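Local coordinates for protein beta-galactosidase/beta-glucuronidase (Faecalibacterium prausnitzii L2-6, PDB 6MVF) that probably hydrolyses beta-glucuronides, as a glycoside hydrolase family 2 enzyme, and binds flavin mononucleotide, at residues Arg88-Val93 against Phe173-Tyr178; Phe116-Ala121 against Ile382-Asn387; Thr110-Gly115 against Met378-Ile383. One frame throughout, in Å; residues are numbered along the deposited sequence.

Contact 1. Residues Arg88-Val93 against Phe173-Tyr178; sequences RVYVEV and FDLDYY. With FMN (flavin mononucleotide), chain G.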
# COMPACT_ATOMS: atom_id res chain seq x y z
N ARG A 88 26.51 20.11 7.29
CA ARG A 88 27.42 19.60 6.28
C ARG A 88 26.62 18.90 5.20
O ARG A 88 25.53 18.39 5.43
CB ARG A 88 28.45 18.66 6.92
CG ARG A 88 29.09 19.27 8.16
CD ARG A 88 30.51 18.83 8.38
NE ARG A 88 31.39 19.15 7.26
CZ ARG A 88 31.82 20.37 6.96
NH1 ARG A 88 31.43 21.40 7.70
NH2 ARG A 88 32.63 20.55 5.94
N VAL A 89 27.17 18.93 3.98
CA VAL A 89 26.53 18.36 2.81
C VAL A 89 27.49 17.39 2.16
O VAL A 89 28.67 17.71 1.96
CB VAL A 89 26.11 19.45 1.81
CG1 VAL A 89 25.37 18.83 0.61
CG2 VAL A 89 25.28 20.54 2.53
N TYR A 90 27.00 16.20 1.84
CA TYR A 90 27.80 15.16 1.21
C TYR A 90 27.06 14.66 -0.03
O TYR A 90 25.84 14.53 -0.01
CB TYR A 90 28.04 13.98 2.18
CG TYR A 90 29.17 14.17 3.18
CD1 TYR A 90 29.00 14.93 4.34
CD2 TYR A 90 30.39 13.54 2.98
CE1 TYR A 90 30.05 15.09 5.26
CE2 TYR A 90 31.43 13.68 3.90
CZ TYR A 90 31.26 14.44 5.03
OH TYR A 90 32.32 14.56 5.91
N VAL A 91 27.80 14.40 -1.10
CA VAL A 91 27.25 13.66 -2.24
C VAL A 91 27.73 12.22 -2.12
O VAL A 91 28.90 11.97 -1.80
CB VAL A 91 27.63 14.28 -3.60
CG1 VAL A 91 29.12 14.41 -3.76
CG2 VAL A 91 27.08 13.44 -4.71
N GLU A 92 26.82 11.28 -2.34
CA GLU A 92 27.10 9.86 -2.24
C GLU A 92 26.76 9.20 -3.58
O GLU A 92 25.59 9.17 -3.98
CB GLU A 92 26.31 9.24 -1.09
CG GLU A 92 26.28 7.74 -1.07
CD GLU A 92 25.52 7.20 0.14
OE1 GLU A 92 26.16 7.03 1.22
OE2 GLU A 92 24.29 6.95 0.01
N VAL A 93 27.79 8.71 -4.27
CA VAL A 93 27.63 7.93 -5.50
C VAL A 93 27.69 6.45 -5.12
O VAL A 93 28.65 6.00 -4.49
CB VAL A 93 28.73 8.26 -6.52
CG1 VAL A 93 28.59 7.39 -7.77
CG2 VAL A 93 28.71 9.76 -6.88
N PHE A 173 28.21 10.62 12.51
CA PHE A 173 28.94 9.40 12.23
C PHE A 173 29.67 9.48 10.88
O PHE A 173 29.15 10.02 9.90
CB PHE A 173 28.00 8.19 12.24
CG PHE A 173 27.36 7.91 13.57
CD1 PHE A 173 28.10 7.34 14.61
CD2 PHE A 173 26.00 8.16 13.77
CE1 PHE A 173 27.53 7.07 15.83
CE2 PHE A 173 25.40 7.88 14.99
CZ PHE A 173 26.16 7.34 16.03
N ASP A 174 30.86 8.87 10.84
CA ASP A 174 31.83 9.05 9.76
C ASP A 174 31.25 8.65 8.41
O ASP A 174 30.77 7.53 8.23
CB ASP A 174 33.09 8.22 10.07
CG ASP A 174 34.31 8.65 9.24
OD1 ASP A 174 34.17 9.46 8.30
OD2 ASP A 174 35.43 8.19 9.55
N LEU A 175 31.32 9.59 7.46
CA LEU A 175 30.88 9.42 6.09
C LEU A 175 32.05 9.36 5.12
O LEU A 175 31.84 9.15 3.91
CB LEU A 175 29.94 10.57 5.70
CG LEU A 175 28.54 10.54 6.32
CD1 LEU A 175 27.96 11.94 6.58
CD2 LEU A 175 27.65 9.76 5.40
N ASP A 176 33.27 9.53 5.62
CA ASP A 176 34.45 9.83 4.81
C ASP A 176 35.40 8.66 4.66
O ASP A 176 36.42 8.81 3.99
CB ASP A 176 35.23 11.01 5.40
CG ASP A 176 34.61 12.34 5.06
OD1 ASP A 176 34.30 12.55 3.86
OD2 ASP A 176 34.42 13.16 5.98
N TYR A 177 35.11 7.52 5.25
CA TYR A 177 36.06 6.41 5.29
C TYR A 177 35.60 5.30 4.34
O TYR A 177 34.82 4.42 4.69
CB TYR A 177 36.23 5.92 6.72
CG TYR A 177 37.40 4.98 6.84
CD1 TYR A 177 38.71 5.45 6.82
CD2 TYR A 177 37.19 3.62 6.92
CE1 TYR A 177 39.77 4.57 6.91
CE2 TYR A 177 38.24 2.75 7.01
CZ TYR A 177 39.51 3.22 7.00
OH TYR A 177 40.52 2.31 7.09
N TYR A 178 36.11 5.35 3.10
CA TYR A 178 35.93 4.29 2.11
C TYR A 178 34.47 3.94 1.90
O TYR A 178 34.13 2.78 1.68
CB TYR A 178 36.71 3.04 2.49
CG TYR A 178 38.20 3.20 2.42
CD1 TYR A 178 38.93 3.62 3.53
CD2 TYR A 178 38.90 2.90 1.25
CE1 TYR A 178 40.30 3.74 3.47
CE2 TYR A 178 40.27 3.03 1.18
CZ TYR A 178 40.97 3.45 2.30
OH TYR A 178 42.33 3.57 2.25
N1 FMN G . 37.89 4.25 10.61
C2 FMN G . 37.19 5.38 10.47
O2 FMN G . 37.68 6.47 10.75
N3 FMN G . 35.96 5.40 10.00
C4 FMN G . 35.32 4.32 9.66
O4 FMN G . 34.18 4.35 9.23
C4A FMN G . 36.00 3.08 9.80
N5 FMN G . 35.36 2.00 9.44
C5A FMN G . 35.93 0.82 9.54
C6 FMN G . 35.23 -0.29 9.16
C7 FMN G . 35.79 -1.52 9.27
C7M FMN G . 35.02 -2.71 8.85
C8 FMN G . 37.15 -1.64 9.76
C8M FMN G . 37.78 -2.98 9.86
C9 FMN G . 37.85 -0.52 10.14
C9A FMN G . 37.29 0.72 10.06
N10 FMN G . 38.00 1.85 10.41
C10 FMN G . 37.36 3.08 10.30
C1' FMN G . 39.34 1.64 10.95
C2' FMN G . 40.59 2.12 10.26
O2' FMN G . 40.88 1.05 9.41
C3' FMN G . 41.78 2.24 11.19
O3' FMN G . 41.33 2.31 12.53
C4' FMN G . 42.62 3.48 10.99
O4' FMN G . 41.71 4.55 10.81
C5' FMN G . 43.62 3.39 9.84
O5' FMN G . 43.11 3.98 8.66
P FMN G . 43.74 3.76 7.22
O1P FMN G . 43.44 5.04 6.56
O2P FMN G . 45.19 3.47 7.46
O3P FMN G . 43.08 2.59 6.56

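Contact 2. Residues Phe116-Ala121 against Ile382-Asn387; sequences FSIFRA and IIQNYN. With FMN (flavin mononucleotide), chain G.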
# COMPACT_ATOMS: atom_id res chain seq x y z
N PHE A 116 32.34 -0.38 -8.71
CA PHE A 116 31.38 -1.24 -8.02
C PHE A 116 31.31 -0.93 -6.53
O PHE A 116 30.82 -1.77 -5.77
CB PHE A 116 31.70 -2.73 -8.24
CG PHE A 116 31.93 -3.09 -9.68
CD1 PHE A 116 33.18 -2.90 -10.27
CD2 PHE A 116 30.89 -3.58 -10.46
CE1 PHE A 116 33.38 -3.19 -11.60
CE2 PHE A 116 31.08 -3.90 -11.78
CZ PHE A 116 32.33 -3.70 -12.36
N SER A 117 31.79 0.23 -6.09
CA SER A 117 31.75 0.56 -4.68
C SER A 117 31.29 2.01 -4.47
O SER A 117 31.44 2.87 -5.35
CB SER A 117 33.11 0.32 -3.99
OG SER A 117 34.19 0.70 -4.81
N ILE A 118 30.71 2.23 -3.29
CA ILE A 118 30.21 3.54 -2.90
C ILE A 118 31.39 4.46 -2.65
O ILE A 118 32.42 4.05 -2.08
CB ILE A 118 29.32 3.41 -1.64
CG1 ILE A 118 28.10 2.55 -1.93
CG2 ILE A 118 28.89 4.76 -1.07
CD1 ILE A 118 27.48 1.97 -0.68
N PHE A 119 31.27 5.71 -3.08
CA PHE A 119 32.23 6.71 -2.64
C PHE A 119 31.48 8.01 -2.36
O PHE A 119 30.42 8.26 -2.96
CB PHE A 119 33.36 6.90 -3.65
CG PHE A 119 32.90 7.34 -5.00
CD1 PHE A 119 32.51 6.41 -5.95
CD2 PHE A 119 32.89 8.68 -5.34
CE1 PHE A 119 32.10 6.83 -7.21
CE2 PHE A 119 32.48 9.10 -6.58
CZ PHE A 119 32.08 8.18 -7.52
N ARG A 120 32.01 8.80 -1.42
CA ARG A 120 31.36 10.03 -0.96
C ARG A 120 32.33 11.20 -1.02
O ARG A 120 33.55 11.02 -1.13
CB ARG A 120 30.81 9.90 0.47
CG ARG A 120 29.96 8.70 0.68
CD ARG A 120 29.19 8.79 1.97
NE ARG A 120 28.54 7.52 2.28
CZ ARG A 120 29.04 6.59 3.09
NH1 ARG A 120 30.21 6.79 3.71
NH2 ARG A 120 28.35 5.48 3.28
N ALA A 121 31.76 12.40 -0.91
CA ALA A 121 32.53 13.64 -0.96
C ALA A 121 31.83 14.72 -0.14
O ALA A 121 30.62 14.95 -0.32
CB ALA A 121 32.72 14.10 -2.41
N ILE A 382 35.43 -4.80 1.85
CA ILE A 382 35.29 -5.32 3.20
C ILE A 382 34.61 -4.32 4.11
O ILE A 382 33.76 -4.68 4.92
CB ILE A 382 36.67 -5.74 3.73
CG1 ILE A 382 37.17 -6.95 2.94
CG2 ILE A 382 36.62 -5.99 5.25
CD1 ILE A 382 38.53 -7.41 3.34
N ILE A 383 34.96 -3.04 3.99
CA ILE A 383 34.46 -2.04 4.92
C ILE A 383 32.99 -1.74 4.65
O ILE A 383 32.21 -1.54 5.58
CB ILE A 383 35.34 -0.78 4.87
CG1 ILE A 383 36.55 -1.00 5.78
CG2 ILE A 383 34.58 0.48 5.32
CD1 ILE A 383 37.79 -0.40 5.25
N GLN A 384 32.60 -1.72 3.39
CA GLN A 384 31.21 -1.42 3.07
C GLN A 384 30.29 -2.61 3.32
O GLN A 384 29.10 -2.42 3.55
CB GLN A 384 31.09 -0.95 1.62
CG GLN A 384 31.86 0.33 1.39
CD GLN A 384 31.89 0.79 -0.05
OE1 GLN A 384 31.22 0.24 -0.93
NE2 GLN A 384 32.66 1.84 -0.29
N ASN A 385 30.83 -3.83 3.33
CA ASN A 385 30.00 -5.01 3.47
C ASN A 385 30.29 -5.77 4.75
O ASN A 385 29.81 -6.91 4.90
CB ASN A 385 30.15 -5.92 2.26
CG ASN A 385 29.73 -5.23 0.99
OD1 ASN A 385 28.53 -5.14 0.71
ND2 ASN A 385 30.69 -4.67 0.26
N TYR A 386 31.03 -5.17 5.68
CA TYR A 386 31.46 -5.89 6.87
C TYR A 386 30.29 -6.40 7.71
O TYR A 386 30.41 -7.44 8.37
CB TYR A 386 32.36 -5.01 7.72
CG TYR A 386 32.92 -5.74 8.92
CD1 TYR A 386 32.29 -5.67 10.16
CD2 TYR A 386 34.06 -6.52 8.81
CE1 TYR A 386 32.80 -6.35 11.25
CE2 TYR A 386 34.58 -7.20 9.89
CZ TYR A 386 33.95 -7.11 11.11
OH TYR A 386 34.46 -7.79 12.19
N ASN A 387 29.14 -5.71 7.72
CA ASN A 387 28.09 -6.10 8.65
C ASN A 387 27.12 -7.15 8.10
O ASN A 387 26.31 -7.66 8.88
CB ASN A 387 27.32 -4.87 9.10
CG ASN A 387 28.20 -3.89 9.83
OD1 ASN A 387 29.16 -4.29 10.52
ND2 ASN A 387 27.92 -2.59 9.66
N1 FMN G . 37.89 4.25 10.61
C2 FMN G . 37.19 5.38 10.47
O2 FMN G . 37.68 6.47 10.75
N3 FMN G . 35.96 5.40 10.00
C4 FMN G . 35.32 4.32 9.66
O4 FMN G . 34.18 4.35 9.23
C4A FMN G . 36.00 3.08 9.80
N5 FMN G . 35.36 2.00 9.44
C5A FMN G . 35.93 0.82 9.54
C6 FMN G . 35.23 -0.29 9.16
C7 FMN G . 35.79 -1.52 9.27
C7M FMN G . 35.02 -2.71 8.85
C8 FMN G . 37.15 -1.64 9.76
C8M FMN G . 37.78 -2.98 9.86
C9 FMN G . 37.85 -0.52 10.14
C9A FMN G . 37.29 0.72 10.06
N10 FMN G . 38.00 1.85 10.41
C10 FMN G . 37.36 3.08 10.30
C1' FMN G . 39.34 1.64 10.95
C2' FMN G . 40.59 2.12 10.26
O2' FMN G . 40.88 1.05 9.41
C3' FMN G . 41.78 2.24 11.19
O3' FMN G . 41.33 2.31 12.53
C4' FMN G . 42.62 3.48 10.99
O4' FMN G . 41.71 4.55 10.81
C5' FMN G . 43.62 3.39 9.84
O5' FMN G . 43.11 3.98 8.66
P FMN G . 43.74 3.76 7.22
O1P FMN G . 43.44 5.04 6.56
O2P FMN G . 45.19 3.47 7.46
O3P FMN G . 43.08 2.59 6.56

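Contact 3. Residues Thr110-Gly115 against Met378-Ile383; sequences TTHEGG and MKELII. With FMN (flavin mononucleotide), chain G.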
# COMPACT_ATOMS: atom_id res chain seq x y z
N THR A 110 35.77 15.36 -5.78
CA THR A 110 36.48 14.10 -5.57
C THR A 110 36.60 13.37 -6.90
O THR A 110 35.89 13.68 -7.86
CB THR A 110 35.76 13.22 -4.52
OG1 THR A 110 36.68 12.24 -4.02
CG2 THR A 110 34.53 12.51 -5.11
N THR A 111 37.52 12.40 -6.93
CA THR A 111 37.64 11.44 -8.02
C THR A 111 37.70 10.02 -7.46
O THR A 111 38.07 9.80 -6.30
CB THR A 111 38.90 11.65 -8.88
OG1 THR A 111 40.05 11.56 -8.04
CG2 THR A 111 38.86 12.99 -9.58
N HIS A 112 37.32 9.06 -8.28
CA HIS A 112 37.21 7.70 -7.78
C HIS A 112 37.46 6.70 -8.90
O HIS A 112 37.06 6.92 -10.04
CB HIS A 112 35.84 7.44 -7.16
CG HIS A 112 35.71 6.08 -6.56
ND1 HIS A 112 35.25 4.99 -7.26
CD2 HIS A 112 35.99 5.63 -5.31
CE1 HIS A 112 35.24 3.93 -6.47
NE2 HIS A 112 35.68 4.30 -5.29
N GLU A 113 38.08 5.59 -8.54
CA GLU A 113 38.38 4.54 -9.49
C GLU A 113 37.86 3.22 -8.94
O GLU A 113 37.88 3.00 -7.72
CB GLU A 113 39.88 4.49 -9.74
CG GLU A 113 40.30 3.56 -10.81
CD GLU A 113 41.82 3.50 -10.96
OE1 GLU A 113 42.38 2.38 -10.92
OE2 GLU A 113 42.43 4.59 -11.11
N GLY A 114 37.37 2.36 -9.82
CA GLY A 114 36.66 1.17 -9.38
C GLY A 114 35.16 1.39 -9.48
O GLY A 114 34.62 2.32 -8.86
N GLY A 115 34.48 0.55 -10.25
CA GLY A 115 33.13 0.88 -10.63
C GLY A 115 32.04 0.11 -9.91
O GLY A 115 30.94 -0.04 -10.44
N MET A 378 39.64 -3.85 -2.47
CA MET A 378 39.37 -4.84 -1.45
C MET A 378 39.07 -4.18 -0.11
O MET A 378 38.23 -4.68 0.66
CB MET A 378 40.55 -5.78 -1.31
CG MET A 378 40.25 -6.98 -0.45
SD MET A 378 39.16 -8.13 -1.33
CE MET A 378 38.26 -8.76 0.06
N LYS A 379 39.69 -3.04 0.15
CA LYS A 379 39.44 -2.29 1.40
C LYS A 379 38.00 -1.76 1.37
O LYS A 379 37.37 -1.78 2.38
CB LYS A 379 40.49 -1.21 1.59
CG LYS A 379 40.72 -0.81 3.03
CD LYS A 379 41.90 0.08 3.29
CE LYS A 379 41.86 0.70 4.66
NZ LYS A 379 43.01 1.58 4.92
N GLU A 380 37.53 -1.31 0.23
CA GLU A 380 36.15 -0.84 0.13
C GLU A 380 35.17 -1.99 0.20
O GLU A 380 34.09 -1.86 0.78
CB GLU A 380 35.95 -0.05 -1.17
CG GLU A 380 36.72 1.25 -1.24
CD GLU A 380 36.57 1.93 -2.59
OE1 GLU A 380 36.57 1.23 -3.62
OE2 GLU A 380 36.45 3.17 -2.61
N LEU A 381 35.51 -3.13 -0.40
CA LEU A 381 34.60 -4.27 -0.38
C LEU A 381 34.37 -4.76 1.05
O LEU A 381 33.25 -5.09 1.43
CB LEU A 381 35.13 -5.40 -1.25
CG LEU A 381 34.35 -6.71 -1.19
CD1 LEU A 381 32.92 -6.51 -1.71
CD2 LEU A 381 35.09 -7.82 -1.95
N ILE A 382 35.43 -4.80 1.85
CA ILE A 382 35.29 -5.32 3.20
C ILE A 382 34.61 -4.32 4.11
O ILE A 382 33.76 -4.68 4.92
CB ILE A 382 36.67 -5.74 3.73
CG1 ILE A 382 37.17 -6.95 2.94
CG2 ILE A 382 36.62 -5.99 5.25
CD1 ILE A 382 38.53 -7.41 3.34
N ILE A 383 34.96 -3.04 3.99
CA ILE A 383 34.46 -2.04 4.92
C ILE A 383 32.99 -1.74 4.65
O ILE A 383 32.21 -1.54 5.58
CB ILE A 383 35.34 -0.78 4.87
CG1 ILE A 383 36.55 -1.00 5.78
CG2 ILE A 383 34.58 0.48 5.32
CD1 ILE A 383 37.79 -0.40 5.25
N1 FMN G . 37.89 4.25 10.61
C2 FMN G . 37.19 5.38 10.47
O2 FMN G . 37.68 6.47 10.75
N3 FMN G . 35.96 5.40 10.00
C4 FMN G . 35.32 4.32 9.66
O4 FMN G . 34.18 4.35 9.23
C4A FMN G . 36.00 3.08 9.80
N5 FMN G . 35.36 2.00 9.44
C5A FMN G . 35.93 0.82 9.54
C6 FMN G . 35.23 -0.29 9.16
C7 FMN G . 35.79 -1.52 9.27
C7M FMN G . 35.02 -2.71 8.85
C8 FMN G . 37.15 -1.64 9.76
C8M FMN G . 37.78 -2.98 9.86
C9 FMN G . 37.85 -0.52 10.14
C9A FMN G . 37.29 0.72 10.06
N10 FMN G . 38.00 1.85 10.41
C10 FMN G . 37.36 3.08 10.30
C1' FMN G . 39.34 1.64 10.95
C2' FMN G . 40.59 2.12 10.26
O2' FMN G . 40.88 1.05 9.41
C3' FMN G . 41.78 2.24 11.19
O3' FMN G . 41.33 2.31 12.53
C4' FMN G . 42.62 3.48 10.99
O4' FMN G . 41.71 4.55 10.81
C5' FMN G . 43.62 3.39 9.84
O5' FMN G . 43.11 3.98 8.66
P FMN G . 43.74 3.76 7.22
O1P FMN G . 43.44 5.04 6.56
O2P FMN G . 45.19 3.47 7.46
O3P FMN G . 43.08 2.59 6.56

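Contact 1. Residues Arg88-Val93 against Phe173-Tyr178
The loop Phe173-Tyr178 forms one wall of the FMN pocket, and Tyr90 of strand 88-93 packs against this loop through Leu175 and Asp176. Leu175 lies over one face of the Tyr90 ring. Its CB is 4.1 Å from the ring centroid, a CH-pi contact close to the ring normal. Its CD1 packs 3.9 Å from Tyr90 CD1. Asp176 takes the far end of the same ring. Tyr90 OH donates to Asp176 OD2 at 2.5 Å, on the syn side but 32° out of the carboxylate plane. The carboxylate and the ring are turned well out of each other's plane.

Leu175 and Asp176 meet Tyr90, while Asp174 and Tyr177 on either side of them in sequence meet the flavin. One short loop thus links the sheet to the cofactor. On the flavin side, an Asx turn shapes the loop: Asp174 OD1 accepts from Asp176 N at 2.8 Å. The other oxygen, Asp174 OD2, accepts from FMN N3 at 2.9 Å. Tyr177 lays one ring face near FMN C10, offset toward the ring rim, while Tyr178 covers the opposite face. Tyr177 OH donates to FMN O3P at 2.6 Å and accepts from FMN O2' at 2.7 Å.

Asp174 and Asp176 both act as acceptors here, consistent with ionised carboxylates.

Contact 2. Residues Phe116-Ala121 against Ile382-Asn387
Gln384 NE2 is held by two carbonyl oxygens. One is Ile118 O, at 2.9 Å from NE2, and the other is Tyr178 O of the flavin-binding loop. The other branch of the same amide, OE1, accepts from Ile118 N at 3.1 Å and also from Gln338 NE2. The side-chain amide of Gln384 therefore meets both the N-H and the C=O of Ile118, much as an adjoining strand would. Neither bond is ideally straight. The N-H to acceptor angle is 154° at OE1 and 136° at Ile118 O, and each donor is tilted from the plane of the carbonyl it meets. Two bonds to one residue and two more to other parts of the chain should fix the rotation of this buried amide.

The Gln384 chain is extended beyond CG (chi2 175°), which carries the amide across to Ile118. Ser117 CB rests 3.6 Å from Gln384 OE1. Ile118 CB lies 3.8 Å from that oxygen, and the two side chains cross at a slant.

Ile383 and Tyr386 of the same segment meet the cofactor. Ile383 CG1 packs 3.6 Å from FMN C7, and Tyr386 CG lies 3.7 Å from the methyl C7M. These are apolar contacts with the dimethylbenzene end of the flavin. Two residues on from Ile118, Arg120 forms a salt bridge with Glu92 and donates to Leu175 O and Gly180 O. This is a domain interface of a family 2 glycoside hydrolase, with the TIM-barrel helix 368-385 set against the sugar-binding beta domain.

Contact 3. Residues Thr110-Gly115 against Met378-Ile383
Strand 107-113 reaches the TIM-barrel helix 368-385 through a histidine-carboxylate hydrogen bond between His112 and Glu380. The strand is an outermost one of a six-stranded antiparallel sheet in the sugar-binding domain. Thr110 and Thr111 lead along this strand to His112, the residue that makes the contact with the helix.

The CG of His112 is anti to the backbone N (chi1 -176°), and this torsion places NE2 next to Glu380. NE2 donates to Glu380 OE2 at 3.0 Å, with an N-H to acceptor angle of 155°. The oxygen uses its syn lone pair and sits in the plane of the imidazole, at the ring edge. Ring and carboxylate are nearly coplanar. Phe119 stacks on the His112 ring, which should help hold it in this orientation. Glu380 OE1, the second oxygen, is hydrogen-bonded to Ser117 OG. Both branches of this buried carboxylate thus have partners in the beta domain, which would favour its ionised form.

Glu113, next in the strand, turns its OE1 to His373 instead. Gly114 then takes the chain out of the strand with a positive phi of 100°. At these backbone angles a CB would be jammed against the carbonyl oxygen of Glu113, so the position calls for glycine.

On the helix, Lys379 precedes Glu380 and points to the cofactor instead. Its extended chain brings NZ to the FMN phosphate. The NZ to O3P separation is modelled at 1.9 Å, and a covalent bond between these two atoms is doubtful.

In the fold
Contacts 2 and 3 use the same helix, 368-385, and join it to the turn and strands of the beta domain around residues 110-121. Contact 1 lies within the beta-rich part, further from the chain centre. Contacts 1 and 2 are buried, though Asp176 in contact 1 is exposed; contact 3 is partly buried. The chemistry differs. Contact 1 mixes ring packing with one carboxylate bond, contact 2 is amide to backbone, and contact 3 is imidazole to carboxylate. They reach different parts of FMN: its pyrimidine ring and phosphate at 173-178, its methylated ring at 382-387, and its phosphate again at Lys379. The cofactor sits between the 173-178 loop with the beta strands that follow it and the barrel helix 368-385.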